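PDB 3WY8: serine protease from Arthrobacter nicotinovorans, which probably cleaves peptide bonds in proteins, keratin among them, as a secreted serine protease of the trypsin-like family. Local coordinates for residues V38-H43 / T54-V59. Sequence-based numbering, arbitrary orientation.
Sequences VSTAGH and TNFIFV
Phe56 reaches from its strand toward Thr40, and its CZ lies 4.2 Å from Thr40 CG2. The two side chains approach each other head-on from their own strands, and the methyl meets the ring obliquely at CZ. Phe56 CG is anti to the backbone N (chi1 -179°), which sends the ring inward to that methyl. On the other branch, Thr40 OG1 hydrogen-bonds to Ser26 O. Ala96 and Met98 of strand 94-98 and Leu77 of strand 72-78 also touch Phe56. Strands 37-40 and 55-60 are not neighbours in the sheet. Both belong to the six-stranded antiparallel barrel of the N-terminal half of the trypsin-like fold, and their side chains meet in its core. Just past strand 37-40 comes His43, probably the histidine of the catalytic triad with Asp92 and Ser171. Phe58 meets Val38 with a ring face. Val38 CG2 sits 4.0 Å from the centroid of the Phe58 ring, 18° off the normal, in a CH-pi contact. Val38 CG1 lies over the same face, 3.9 Å from Phe58 CD1, while CG2 is over the other flank at CD2. With an alanine at Phe58, both Val38 methyls would probably lose this aromatic surface and a gap would open in the barrel core. Ile14 of strand 11-18 also touches Phe58.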
ATOM      1  N   VAL A  38      -1.772  -1.073   9.016  1.00 17.11           N
ATOM      2  CA  VAL A  38      -1.536  -0.312   7.790  1.00 16.96           C
ATOM      3  C   VAL A  38      -1.211  -1.287   6.668  1.00 16.55           C
ATOM      4  O   VAL A  38      -0.313  -2.118   6.798  1.00 16.61           O
ATOM      5  CB  VAL A  38      -0.362   0.694   7.962  1.00 16.78           C
ATOM      6  CG1 VAL A  38       0.048   1.306   6.614  1.00 17.45           C
ATOM      7  CG2 VAL A  38      -0.741   1.792   8.949  1.00 17.52           C
ATOM      8  N   SER A  39      -1.946  -1.189   5.564  1.00 16.23           N
ATOM      9  CA  SER A  39      -1.666  -2.010   4.396  1.00 15.80           C
ATOM     10  C   SER A  39      -0.638  -1.327   3.494  1.00 16.04           C
ATOM     11  O   SER A  39      -0.626  -0.101   3.367  1.00 15.91           O
ATOM     12  CB  SER A  39      -2.945  -2.243   3.607  1.00 15.88           C
ATOM     13  OG  SER A  39      -3.441  -1.001   3.149  1.00 14.88           O
ATOM     14  N   THR A  40       0.210  -2.133   2.864  1.00 15.97           N
ATOM     15  CA  THR A  40       1.236  -1.636   1.944  1.00 16.29           C
ATOM     16  C   THR A  40       1.739  -2.799   1.079  1.00 16.10           C
ATOM     17  O   THR A  40       1.169  -3.891   1.130  1.00 16.11           O
ATOM     18  CB  THR A  40       2.382  -0.890   2.705  1.00 16.21           C
ATOM     19  OG1 THR A  40       3.213  -0.181   1.775  1.00 17.25           O
ATOM     20  CG2 THR A  40       3.232  -1.847   3.550  1.00 17.28           C
ATOM     21  N   ALA A  41       2.774  -2.563   0.276  1.00 16.15           N
ATOM     22  CA  ALA A  41       3.384  -3.634  -0.518  1.00 16.01           C
ATOM     23  C   ALA A  41       4.400  -4.382   0.329  1.00 16.05           C
ATOM     24  O   ALA A  41       4.987  -3.806   1.239  1.00 15.74           O
ATOM     25  CB  ALA A  41       4.059  -3.066  -1.754  1.00 16.02           C
ATOM     26  N   GLY A  42       4.608  -5.661   0.027  1.00 16.22           N
ATOM     27  CA  GLY A  42       5.638  -6.440   0.718  1.00 16.19           C
ATOM     28  C   GLY A  42       6.993  -5.776   0.547  1.00 16.42           C
ATOM     29  O   GLY A  42       7.775  -5.690   1.497  1.00 16.55           O
ATOM     30  N   HIS A  43       7.256  -5.274  -0.660  1.00 16.64           N
ATOM     31  CA  HIS A  43       8.549  -4.637  -0.956  1.00 16.75           C
ATOM     32  C   HIS A  43       8.755  -3.281  -0.277  1.00 17.08           C
ATOM     33  O   HIS A  43       9.849  -2.710  -0.337  1.00 17.33           O
ATOM     34  CB  HIS A  43       8.836  -4.609  -2.474  1.00 16.85           C
ATOM     35  CG  HIS A  43       8.131  -3.524  -3.230  1.00 16.83           C
ATOM     36  ND1 HIS A  43       6.997  -3.753  -3.981  1.00 17.51           N
ATOM     37  CD2 HIS A  43       8.442  -2.219  -3.406  1.00 17.92           C
ATOM     38  CE1 HIS A  43       6.621  -2.624  -4.558  1.00 16.98           C
ATOM     39  NE2 HIS A  43       7.483  -1.679  -4.229  1.00 17.34           N
ATOM     40  N   THR A  54      14.069  -1.851   9.134  1.00 20.43           N
ATOM     41  CA  THR A  54      14.561  -1.536  10.478  1.00 20.91           C
ATOM     42  C   THR A  54      13.892  -0.293  11.069  1.00 21.01           C
ATOM     43  O   THR A  54      13.916  -0.084  12.283  1.00 21.46           O
ATOM     44  CB  THR A  54      16.094  -1.388  10.508  1.00 20.85           C
ATOM     45  OG1 THR A  54      16.509  -0.472   9.487  1.00 21.17           O
ATOM     46  CG2 THR A  54      16.765  -2.746  10.277  1.00 21.22           C
ATOM     47  N   ASN A  55      13.303   0.528  10.201  1.00 20.92           N
ATOM     48  CA  ASN A  55      12.475   1.659  10.618  1.00 20.81           C
ATOM     49  C   ASN A  55      11.397   1.880   9.572  1.00 20.36           C
ATOM     50  O   ASN A  55      11.660   1.739   8.382  1.00 20.10           O
ATOM     51  CB  ASN A  55      13.313   2.929  10.807  1.00 21.03           C
ATOM     52  CG  ASN A  55      12.632   3.955  11.707  1.00 22.73           C
ATOM     53  OD1 ASN A  55      12.469   5.117  11.330  1.00 24.93           O
ATOM     54  ND2 ASN A  55      12.222   3.525  12.899  1.00 23.51           N
ATOM     55  N   PHE A  56      10.188   2.202  10.025  1.00 19.91           N
ATOM     56  CA  PHE A  56       9.014   2.295   9.151  1.00 19.66           C
ATOM     57  C   PHE A  56       8.065   3.326   9.745  1.00 19.37           C
ATOM     58  O   PHE A  56       7.506   3.116  10.828  1.00 19.58           O
ATOM     59  CB  PHE A  56       8.345   0.911   9.045  1.00 19.51           C
ATOM     60  CG  PHE A  56       7.130   0.855   8.139  1.00 19.52           C
ATOM     61  CD1 PHE A  56       7.225   0.293   6.867  1.00 18.78           C
ATOM     62  CD2 PHE A  56       5.886   1.310   8.576  1.00 19.68           C
ATOM     63  CE1 PHE A  56       6.108   0.201   6.032  1.00 19.10           C
ATOM     64  CE2 PHE A  56       4.760   1.231   7.749  1.00 19.67           C
ATOM     65  CZ  PHE A  56       4.874   0.672   6.474  1.00 19.52           C
ATOM     66  N   ILE A  57       7.911   4.447   9.042  1.00 18.87           N
ATOM     67  CA  ILE A  57       7.115   5.576   9.519  1.00 18.72           C
ATOM     68  C   ILE A  57       5.943   5.826   8.578  1.00 18.25           C
ATOM     69  O   ILE A  57       6.126   5.947   7.372  1.00 18.27           O
ATOM     70  CB  ILE A  57       7.969   6.874   9.638  1.00 18.56           C
ATOM     71  CG1 ILE A  57       9.249   6.631  10.453  1.00 19.38           C
ATOM     72  CG2 ILE A  57       7.132   8.047  10.193  1.00 19.32           C
ATOM     73  CD1 ILE A  57       9.025   6.146  11.897  1.00 19.80           C
ATOM     74  N   PHE A  58       4.742   5.891   9.143  1.00 17.72           N
ATOM     75  CA  PHE A  58       3.526   6.155   8.381  1.00 17.79           C
ATOM     76  C   PHE A  58       3.028   7.553   8.707  1.00 17.76           C
ATOM     77  O   PHE A  58       2.852   7.901   9.881  1.00 18.11           O
ATOM     78  CB  PHE A  58       2.471   5.091   8.714  1.00 17.52           C
ATOM     79  CG  PHE A  58       1.181   5.222   7.941  1.00 17.15           C
ATOM     80  CD1 PHE A  58       1.144   5.024   6.558  1.00 17.31           C
ATOM     81  CD2 PHE A  58      -0.008   5.497   8.609  1.00 17.68           C
ATOM     82  CE1 PHE A  58      -0.059   5.123   5.850  1.00 17.54           C
ATOM     83  CE2 PHE A  58      -1.215   5.597   7.914  1.00 17.89           C
ATOM     84  CZ  PHE A  58      -1.239   5.412   6.529  1.00 18.04           C
ATOM     85  N   VAL A  59       2.834   8.368   7.671  1.00 17.78           N
ATOM     86  CA  VAL A  59       2.346   9.731   7.859  1.00 17.62           C
ATOM     87  C   VAL A  59       0.989   9.912   7.168  1.00 17.42           C
ATOM     88  O   VAL A  59       0.934  10.197   5.973  1.00 17.35           O
ATOM     89  CB  VAL A  59       3.358  10.796   7.354  1.00 17.62           C
ATOM     90  CG1 VAL A  59       2.940  12.172   7.822  1.00 17.69           C
ATOM     91  CG2 VAL A  59       4.778  10.486   7.839  1.00 17.79           C
TER